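Local coordinates for YghZ aldo-keto reductase (Escherichia coli, PDB 3N6Q), which probably reduces aldehydes or ketones to alcohols with a nicotinamide cofactor, as expected of an aldo-keto reductase with a TIM-barrel fold, at residues L25-L30 and W288-D293; G31-F36 and I220-L225; R174-V179 and Q213-G218. One frame throughout, in Å; residues are numbered along the deposited sequence.

Interaction 1: residues L25-L30 and W288-D293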
loop_
_atom_site.group_PDB
_atom_site.type_symbol
_atom_site.label_atom_id
_atom_site.label_comp_id
_atom_site.label_asym_id
_atom_site.label_seq_id
_atom_site.Cartn_x
_atom_site.Cartn_y
_atom_site.Cartn_z
ATOM N N LEU B 25 8.050 -21.876 16.224
ATOM C CA LEU B 25 6.995 -21.909 17.230
ATOM C C LEU B 25 7.518 -22.785 18.388
ATOM O O LEU B 25 8.302 -23.727 18.140
ATOM C CB LEU B 25 5.704 -22.485 16.646
ATOM C CG LEU B 25 5.131 -21.570 15.518
ATOM C CD1 LEU B 25 3.917 -22.236 14.888
ATOM C CD2 LEU B 25 4.770 -20.171 16.097
ATOM N N PRO B 26 7.104 -22.478 19.622
ATOM C CA PRO B 26 7.298 -23.450 20.713
ATOM C C PRO B 26 6.575 -24.737 20.374
ATOM O O PRO B 26 5.482 -24.687 19.759
ATOM C CB PRO B 26 6.627 -22.759 21.903
ATOM C CG PRO B 26 5.453 -21.982 21.208
ATOM C CD PRO B 26 6.137 -21.419 19.993
ATOM N N ALA B 27 7.157 -25.901 20.748
ATOM C CA ALA B 27 6.517 -27.172 20.465
ATOM C C ALA B 27 5.204 -27.315 21.195
ATOM O O ALA B 27 4.341 -28.094 20.762
ATOM C CB ALA B 27 7.482 -28.419 20.857
ATOM N N LEU B 28 5.011 -26.577 22.296
ATOM C CA LEU B 28 3.674 -26.484 22.887
ATOM C C LEU B 28 3.260 -24.992 22.838
ATOM O O LEU B 28 4.057 -24.123 23.222
ATOM C CB LEU B 28 3.656 -26.967 24.365
ATOM C CG LEU B 28 3.944 -28.494 24.478
ATOM C CD1 LEU B 28 5.504 -28.718 24.520
ATOM C CD2 LEU B 28 3.316 -28.975 25.722
ATOM N N SER B 29 2.080 -24.735 22.285
ATOM C CA SER B 29 1.510 -23.351 22.248
ATOM C C SER B 29 0.334 -23.273 23.165
ATOM O O SER B 29 -0.316 -24.296 23.447
ATOM C CB SER B 29 1.054 -23.030 20.835
ATOM O OG SER B 29 2.206 -23.049 20.017
ATOM N N LEU B 30 -0.044 -22.049 23.576
ATOM C CA LEU B 30 -1.217 -21.907 24.420
ATOM C C LEU B 30 -2.442 -21.446 23.588
ATOM O O LEU B 30 -2.363 -20.448 22.877
ATOM C CB LEU B 30 -0.932 -20.874 25.521
ATOM C CG LEU B 30 -2.161 -20.716 26.463
ATOM C CD1 LEU B 30 -2.415 -21.928 27.426
ATOM C CD2 LEU B 30 -2.033 -19.413 27.310
ATOM N N TRP B 288 3.357 -38.187 21.472
ATOM C CA TRP B 288 3.009 -38.898 20.249
ATOM C C TRP B 288 2.846 -37.997 19.049
ATOM O O TRP B 288 3.327 -38.279 17.974
ATOM C CB TRP B 288 1.772 -39.756 20.478
ATOM C CG TRP B 288 1.438 -40.633 19.295
ATOM C CD1 TRP B 288 1.773 -41.981 19.115
ATOM C CD2 TRP B 288 0.625 -40.262 18.169
ATOM N NE1 TRP B 288 1.234 -42.430 17.891
ATOM C CE2 TRP B 288 0.560 -41.386 17.291
ATOM C CE3 TRP B 288 -0.019 -39.068 17.790
ATOM C CZ2 TRP B 288 -0.181 -41.361 16.104
ATOM C CZ3 TRP B 288 -0.718 -39.031 16.592
ATOM C CH2 TRP B 288 -0.788 -40.173 15.747
ATOM N N LEU B 289 2.168 -36.861 19.238
ATOM C CA LEU B 289 2.092 -35.887 18.151
ATOM C C LEU B 289 3.454 -35.347 17.779
ATOM O O LEU B 289 3.729 -35.115 16.599
ATOM C CB LEU B 289 1.126 -34.730 18.578
ATOM C CG LEU B 289 -0.349 -35.169 18.581
ATOM C CD1 LEU B 289 -1.238 -34.147 19.393
ATOM C CD2 LEU B 289 -0.868 -35.207 17.090
ATOM N N LEU B 290 4.288 -35.094 18.778
ATOM C CA LEU B 290 5.570 -34.407 18.603
ATOM C C LEU B 290 6.758 -35.413 18.328
ATOM O O LEU B 290 7.939 -35.026 18.389
ATOM C CB LEU B 290 5.927 -33.680 19.881
ATOM C CG LEU B 290 5.060 -32.408 20.102
ATOM C CD1 LEU B 290 5.347 -31.792 21.445
ATOM C CD2 LEU B 290 5.249 -31.384 18.925
ATOM N N LYS B 291 6.413 -36.662 18.033
ATOM C CA LYS B 291 7.416 -37.755 17.968
ATOM C C LYS B 291 8.302 -37.638 16.747
ATOM O O LYS B 291 9.367 -38.296 16.656
ATOM C CB LYS B 291 6.710 -39.114 17.910
ATOM C CG LYS B 291 5.910 -39.375 16.607
ATOM C CD LYS B 291 5.025 -40.687 16.781
ATOM C CE LYS B 291 4.067 -40.963 15.622
ATOM N NZ LYS B 291 2.997 -39.874 15.473
ATOM N N ASP B 292 7.830 -36.870 15.770
ATOM C CA ASP B 292 8.604 -36.614 14.573
ATOM C C ASP B 292 8.313 -35.180 14.080
ATOM O O ASP B 292 7.662 -34.377 14.775
ATOM C CB ASP B 292 8.234 -37.636 13.495
ATOM C CG ASP B 292 6.733 -37.610 13.148
ATOM O OD1 ASP B 292 6.061 -36.517 13.217
ATOM O OD2 ASP B 292 6.226 -38.710 12.796
ATOM N N ASP B 293 8.699 -34.869 12.850
ATOM C CA ASP B 293 8.744 -33.463 12.522
ATOM C C ASP B 293 7.548 -33.051 11.702
ATOM O O ASP B 293 7.559 -31.994 11.127
ATOM C CB ASP B 293 10.061 -33.096 11.846
ATOM C CG ASP B 293 10.181 -33.672 10.460
ATOM O OD1 ASP B 293 9.214 -34.327 9.969
ATOM O OD2 ASP B 293 11.265 -33.459 9.840
#
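The forked end of Leu290 closes on Ala27, with both of its methyl groups turned to the same residue. Here the loop leaving helix 281-289 packs against strand 24-31 of the TIM barrel. Leu290 CD1 lies 4.0 Å from Ala27 CB, and Leu290 CD2 lies 3.9 Å from Ala27 O, so the fork meets both the methyl and the carbonyl of one residue. Leu28 adds a looser touch, its CD1 being 4.4 Å from Leu290 CD1. The contact is apolar and buried, which suits a branched leucine set against a small alanine: the backbones can approach to 7.5 Å between the CA atoms of Ala27 and Leu290.

Ala27 sits at a short break in the strand, and its CB is directed at the helix end. Leu290 is the first residue past helical geometry, and its CG stands anti to the carbonyl carbon (chi1 -74°), which sends the fork across toward the strand. Farther out, backbone hydrogen bonds from Ala27 to Gln14 and Val298 fix the strand between its neighbours, while Arg16 donates through NH2 to Leu290 O and through NH1 to Asp292 O, tying the loop to strand 15-17. Leu28 also packs on Val298 and Ile300. At the helix end Lys291 folds back: its NZ donates to Trp288 O at 3.0 Å, tilted 34° from the carbonyl plane, and the same nitrogen stands 3.4 Å above the centre of the Trp288 ring.

Interaction 2: residues G31-F36 and I220-L225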
loop_
_atom_site.group_PDB
_atom_site.type_symbol
_atom_site.label_atom_id
_atom_site.label_comp_id
_atom_site.label_asym_id
_atom_site.label_seq_id
_atom_site.Cartn_x
_atom_site.Cartn_y
_atom_site.Cartn_z
ATOM N N GLY B 31 -3.541 -22.180 23.676
ATOM C CA GLY B 31 -4.804 -21.786 22.967
ATOM C C GLY B 31 -5.781 -21.174 23.971
ATOM O O GLY B 31 -5.794 -21.558 25.120
ATOM N N LEU B 32 -6.563 -20.199 23.522
ATOM C CA LEU B 32 -7.472 -19.449 24.401
ATOM C C LEU B 32 -8.897 -19.714 24.042
ATOM O O LEU B 32 -9.815 -18.939 24.367
ATOM C CB LEU B 32 -7.143 -17.947 24.347
ATOM C CG LEU B 32 -5.870 -17.510 25.102
ATOM C CD1 LEU B 32 -4.585 -17.849 24.323
ATOM C CD2 LEU B 32 -5.877 -16.005 25.374
ATOM N N TRP B 33 -9.142 -20.906 23.510
ATOM C CA TRP B 33 -10.506 -21.317 23.175
ATOM C C TRP B 33 -11.461 -21.270 24.370
ATOM O O TRP B 33 -12.512 -20.606 24.303
ATOM C CB TRP B 33 -10.454 -22.718 22.560
ATOM C CG TRP B 33 -11.807 -23.258 22.154
ATOM C CD1 TRP B 33 -12.921 -22.558 21.739
ATOM C CD2 TRP B 33 -12.145 -24.636 22.084
ATOM N NE1 TRP B 33 -13.917 -23.433 21.418
ATOM C CE2 TRP B 33 -13.459 -24.718 21.608
ATOM C CE3 TRP B 33 -11.426 -25.832 22.340
ATOM C CZ2 TRP B 33 -14.099 -25.947 21.408
ATOM C CZ3 TRP B 33 -12.082 -27.057 22.191
ATOM C CH2 TRP B 33 -13.391 -27.102 21.699
ATOM N N HIS B 34 -11.007 -21.795 25.510
ATOM C CA HIS B 34 -11.712 -21.605 26.772
ATOM C C HIS B 34 -10.839 -20.968 27.828
ATOM O O HIS B 34 -9.623 -20.827 27.632
ATOM C CB HIS B 34 -12.221 -22.976 27.295
ATOM C CG HIS B 34 -13.145 -23.669 26.342
ATOM N ND1 HIS B 34 -12.820 -24.867 25.734
ATOM C CD2 HIS B 34 -14.360 -23.311 25.856
ATOM C CE1 HIS B 34 -13.836 -25.254 24.976
ATOM N NE2 HIS B 34 -14.731 -24.281 24.947
ATOM N N ASN B 35 -11.479 -20.554 28.932
ATOM C CA ASN B 35 -10.798 -20.095 30.161
ATOM C C ASN B 35 -10.483 -18.614 30.168
ATOM O O ASN B 35 -9.896 -18.134 31.141
ATOM C CB ASN B 35 -9.519 -20.929 30.534
ATOM C CG ASN B 35 -9.794 -22.429 30.535
ATOM O OD1 ASN B 35 -9.277 -23.163 29.672
ATOM N ND2 ASN B 35 -10.790 -22.812 31.264
ATOM N N PHE B 36 -10.739 -17.921 29.035
ATOM C CA PHE B 36 -10.414 -16.499 28.874
ATOM C C PHE B 36 -11.594 -15.604 28.556
ATOM O O PHE B 36 -11.408 -14.524 28.026
ATOM C CB PHE B 36 -9.304 -16.292 27.806
ATOM C CG PHE B 36 -7.956 -16.896 28.241
ATOM C CD1 PHE B 36 -7.059 -16.108 28.885
ATOM C CD2 PHE B 36 -7.746 -18.290 28.223
ATOM C CE1 PHE B 36 -5.805 -16.613 29.387
ATOM C CE2 PHE B 36 -6.534 -18.854 28.753
ATOM C CZ PHE B 36 -5.554 -18.019 29.297
ATOM N N ILE B 220 -0.176 -27.092 13.185
ATOM C CA ILE B 220 -0.337 -26.912 14.580
ATOM C C ILE B 220 -1.579 -27.668 15.014
ATOM O O ILE B 220 -2.659 -27.474 14.479
ATOM C CB ILE B 220 -0.295 -25.403 15.024
ATOM C CG1 ILE B 220 -0.552 -25.339 16.519
ATOM C CG2 ILE B 220 -1.432 -24.637 14.290
ATOM C CD1 ILE B 220 -0.197 -23.931 17.135
ATOM N N ALA B 221 -1.393 -28.668 15.884
ATOM C CA ALA B 221 -2.490 -29.545 16.248
ATOM C C ALA B 221 -3.486 -28.935 17.258
ATOM O O ALA B 221 -3.164 -28.680 18.435
ATOM C CB ALA B 221 -1.924 -30.928 16.815
ATOM N N PHE B 222 -4.755 -28.837 16.837
ATOM C CA PHE B 222 -5.828 -28.345 17.723
ATOM C C PHE B 222 -6.460 -29.555 18.416
ATOM O O PHE B 222 -6.536 -30.664 17.847
ATOM C CB PHE B 222 -6.878 -27.646 16.829
ATOM C CG PHE B 222 -8.084 -27.145 17.578
ATOM C CD1 PHE B 222 -7.983 -26.022 18.398
ATOM C CD2 PHE B 222 -9.306 -27.787 17.465
ATOM C CE1 PHE B 222 -9.085 -25.544 19.114
ATOM C CE2 PHE B 222 -10.416 -27.317 18.180
ATOM C CZ PHE B 222 -10.305 -26.178 18.998
ATOM N N THR B 223 -6.858 -29.385 19.683
ATOM C CA THR B 223 -7.402 -30.472 20.552
ATOM C C THR B 223 -6.489 -31.733 20.582
ATOM O O THR B 223 -6.967 -32.844 20.380
ATOM C CB THR B 223 -8.822 -30.969 20.249
ATOM O OG1 THR B 223 -8.972 -31.356 18.865
ATOM C CG2 THR B 223 -9.866 -29.862 20.623
ATOM N N PRO B 224 -5.210 -31.516 20.821
ATOM C CA PRO B 224 -4.253 -32.684 20.888
ATOM C C PRO B 224 -4.560 -33.633 22.042
ATOM O O PRO B 224 -4.098 -34.793 22.018
ATOM C CB PRO B 224 -2.887 -32.004 21.088
ATOM C CG PRO B 224 -3.243 -30.689 21.952
ATOM C CD PRO B 224 -4.594 -30.241 21.285
ATOM N N LEU B 225 -5.345 -33.171 23.030
ATOM C CA LEU B 225 -5.828 -34.046 24.121
ATOM C C LEU B 225 -7.255 -34.534 23.970
ATOM O O LEU B 225 -7.783 -35.186 24.896
ATOM C CB LEU B 225 -5.601 -33.401 25.498
ATOM C CG LEU B 225 -4.153 -33.025 25.839
ATOM C CD1 LEU B 225 -4.121 -32.438 27.233
ATOM C CD2 LEU B 225 -3.227 -34.294 25.790
#
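Trp33 and Phe222 meet with their side chains crossing at about a right angle, yet their rings are neither stacked nor edge-to-face: the planes stand at 51°, and the centroids of the Trp33 six-membered ring and the Phe222 ring are 5.1 Å apart. Phe222 presents its far end, CZ, which lies over one indole face toward the rim, 3.5 Å from Trp33 CE3. His34 covers the opposite face, with its CE1 3.3 Å above the plane, so the indole is held between an imidazole and a phenyl group. Both Trp33 and Phe222 carry CG anti to the backbone N (chi1 -179° and 177°), which carries each ring out from its own backbone to meet the other.

Thr223 extends the apolar surface with its CG2, 3.9 Å from Trp33 CZ3. Its hydroxyl turns the other way, OG1 donating to Phe222 O at 2.7 Å from above the carbonyl plane. A threonine thus serves both an aromatic and a backbone carbonyl.

The two loops follow strands 24-31 and 218-221, at the barrel end where aldo-keto reductases bind cofactor and substrate. Tyr66 meets the Trp33 ring nearby, and Pro224 packs between helix 281-289 and strand 297-300.

Interaction 3: residues R174-V179 and Q213-G218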
loop_
_atom_site.group_PDB
_atom_site.type_symbol
_atom_site.label_atom_id
_atom_site.label_comp_id
_atom_site.label_asym_id
_atom_site.label_seq_id
_atom_site.Cartn_x
_atom_site.Cartn_y
_atom_site.Cartn_z
ATOM N N ARG B 174 -8.285 -28.408 -0.943
ATOM C CA ARG B 174 -8.502 -26.960 -0.653
ATOM C C ARG B 174 -7.219 -26.250 -0.135
ATOM O O ARG B 174 -6.900 -25.121 -0.547
ATOM C CB ARG B 174 -9.661 -26.761 0.288
ATOM C CG ARG B 174 -11.011 -27.032 -0.389
ATOM C CD ARG B 174 -12.182 -26.894 0.582
ATOM N NE ARG B 174 -13.482 -27.063 -0.092
ATOM C CZ ARG B 174 -14.177 -26.077 -0.692
ATOM N NH1 ARG B 174 -13.629 -24.875 -0.897
ATOM N NH2 ARG B 174 -15.391 -26.339 -1.199
ATOM N N THR B 175 -6.458 -26.935 0.730
ATOM C CA THR B 175 -5.144 -26.443 1.153
ATOM C C THR B 175 -4.231 -26.187 -0.013
ATOM O O THR B 175 -3.605 -25.120 -0.161
ATOM C CB THR B 175 -4.482 -27.425 2.152
ATOM O OG1 THR B 175 -5.345 -27.557 3.287
ATOM C CG2 THR B 175 -3.109 -26.919 2.584
ATOM N N GLN B 176 -4.167 -27.160 -0.920
ATOM C CA GLN B 176 -3.335 -26.953 -2.078
ATOM C C GLN B 176 -3.780 -25.747 -2.944
ATOM O O GLN B 176 -2.930 -24.980 -3.428
ATOM C CB GLN B 176 -3.271 -28.246 -2.922
ATOM C CG GLN B 176 -2.521 -28.068 -4.247
ATOM C CD GLN B 176 -1.052 -28.055 -4.018
ATOM O OE1 GLN B 176 -0.548 -28.808 -3.184
ATOM N NE2 GLN B 176 -0.323 -27.257 -4.806
ATOM N N LYS B 177 -5.089 -25.599 -3.118
ATOM C CA LYS B 177 -5.596 -24.455 -3.858
ATOM C C LYS B 177 -5.195 -23.138 -3.140
ATOM O O LYS B 177 -4.811 -22.161 -3.790
ATOM C CB LYS B 177 -7.126 -24.573 -4.010
ATOM C CG LYS B 177 -7.736 -23.451 -4.891
ATOM C CD LYS B 177 -6.975 -23.321 -6.219
ATOM C CE LYS B 177 -7.843 -22.590 -7.240
ATOM N NZ LYS B 177 -7.136 -22.399 -8.542
ATOM N N MET B 178 -5.356 -23.093 -1.820
ATOM C CA MET B 178 -5.047 -21.814 -1.108
ATOM C C MET B 178 -3.581 -21.483 -1.251
ATOM O O MET B 178 -3.177 -20.325 -1.360
ATOM C CB MET B 178 -5.420 -21.883 0.388
ATOM C CG MET B 178 -6.916 -22.088 0.665
ATOM S SD MET B 178 -7.814 -20.505 0.200
ATOM C CE MET B 178 -6.626 -19.397 1.015
ATOM N N VAL B 179 -2.722 -22.518 -1.234
ATOM C CA VAL B 179 -1.298 -22.272 -1.419
ATOM C C VAL B 179 -1.047 -21.632 -2.747
ATOM O O VAL B 179 -0.260 -20.651 -2.839
ATOM C CB VAL B 179 -0.464 -23.611 -1.349
ATOM C CG1 VAL B 179 0.959 -23.352 -1.850
ATOM C CG2 VAL B 179 -0.482 -24.129 0.067
ATOM N N GLN B 213 3.759 -30.983 3.859
ATOM C CA GLN B 213 5.185 -31.157 3.564
ATOM C C GLN B 213 5.599 -30.693 2.165
ATOM O O GLN B 213 6.627 -30.020 2.029
ATOM C CB GLN B 213 5.619 -32.628 3.731
ATOM C CG GLN B 213 7.170 -32.809 3.687
ATOM C CD GLN B 213 7.584 -34.224 4.078
ATOM O OE1 GLN B 213 8.406 -34.407 4.991
ATOM N NE2 GLN B 213 6.915 -35.226 3.491
ATOM N N ASN B 214 4.850 -31.081 1.144
ATOM C CA ASN B 214 5.161 -30.730 -0.243
ATOM C C ASN B 214 5.203 -29.222 -0.456
ATOM O O ASN B 214 5.869 -28.724 -1.366
ATOM C CB ASN B 214 4.151 -31.382 -1.204
ATOM C CG ASN B 214 4.335 -32.919 -1.297
ATOM O OD1 ASN B 214 5.320 -33.464 -0.797
ATOM N ND2 ASN B 214 3.324 -33.605 -1.802
ATOM N N ASN B 215 4.517 -28.465 0.408
ATOM C CA ASN B 215 4.382 -27.034 0.154
ATOM C C ASN B 215 5.036 -26.204 1.250
ATOM O O ASN B 215 4.820 -24.989 1.333
ATOM C CB ASN B 215 2.895 -26.662 0.097
ATOM C CG ASN B 215 2.259 -27.090 -1.172
ATOM O OD1 ASN B 215 2.531 -26.525 -2.233
ATOM N ND2 ASN B 215 1.354 -28.016 -1.082
ATOM N N GLY B 216 5.686 -26.886 2.189
ATOM C CA GLY B 216 6.422 -26.193 3.219
ATOM C C GLY B 216 5.516 -25.467 4.219
ATOM O O GLY B 216 5.935 -24.439 4.792
ATOM N N VAL B 217 4.329 -25.992 4.448
ATOM C CA VAL B 217 3.374 -25.342 5.401
ATOM C C VAL B 217 3.498 -26.028 6.764
ATOM O O VAL B 217 3.542 -27.287 6.858
ATOM C CB VAL B 217 1.941 -25.524 4.843
ATOM C CG1 VAL B 217 0.860 -24.944 5.795
ATOM C CG2 VAL B 217 1.877 -24.920 3.382
ATOM N N GLY B 218 3.498 -25.237 7.844
ATOM C CA GLY B 218 3.523 -25.886 9.168
ATOM C C GLY B 218 2.174 -26.464 9.589
ATOM O O GLY B 218 1.165 -26.335 8.911
HETATM O O HOH W 1 2.358 -27.394 -4.722
#
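The carboxamides of Gln176 and Asn215 meet with their side chains crossing at about a right angle and their planes 48° apart. Asn215 ND2 donates to Gln176 OE1 at 2.9 Å along a fairly straight bond (165° at the hydrogen). OE1 lies close to the Asn215 amide plane, whereas ND2 stands above the plane of the Gln176 carbonyl. A water completes the link, accepting from Gln176 NE2 at 2.7 Å and donating to Asn215 OD1 at 2.6 Å, so the two amides and the water form a closed polar ring. Val179 CG1 packs against the Asn215 amide, 3.6 Å from OD1. The bend of Gln176 at chi2 (77°) brings its amide round to Asn215, which can donate and accept at once, as glutamine can.

Each amide has a second partner: Gln176 NE2 bonds to Glu180 OE2 of the same helix, and Asn215 ND2 to Thr211 O in helix 208-214. In the TIM barrel helices 172-183 and 208-214 are two of the outer helices. The second ends in a Schellman motif, where Gly216 takes the positive phi that glycine adopts readily, and the chain then turns toward strand 218-221. Beneath the amides the packing becomes apolar. Val179 CG2 and Val217 CG2 approach to 4.1 Å, the two side chains running past each other in opposite directions, and Val217 also touches Leu212, while Thr175 OG1 is bonded to Ser171 O.

In the fold
The three contacts are nested along the chain: interaction 3 lies within the loop closed by interaction 2, and that within the loop closed by interaction 1. Interactions 1 and 2, with centres 13 Å apart, touch directly, as Leu289 packs on Pro224 and Ala221, the latter at 4.2 Å from Leu289 CD1 to Ala221 CB. Both reach the same barrel sheet, interaction 2 at the strand ends where relatives bind cofactor and substrate. Interaction 3 lies farther off, its centre 22 Å from that of interaction 2 and 19 Å from that of interaction 1, but Gly218 and Ile220 share strand 218-221. It belongs to the outer helical layer.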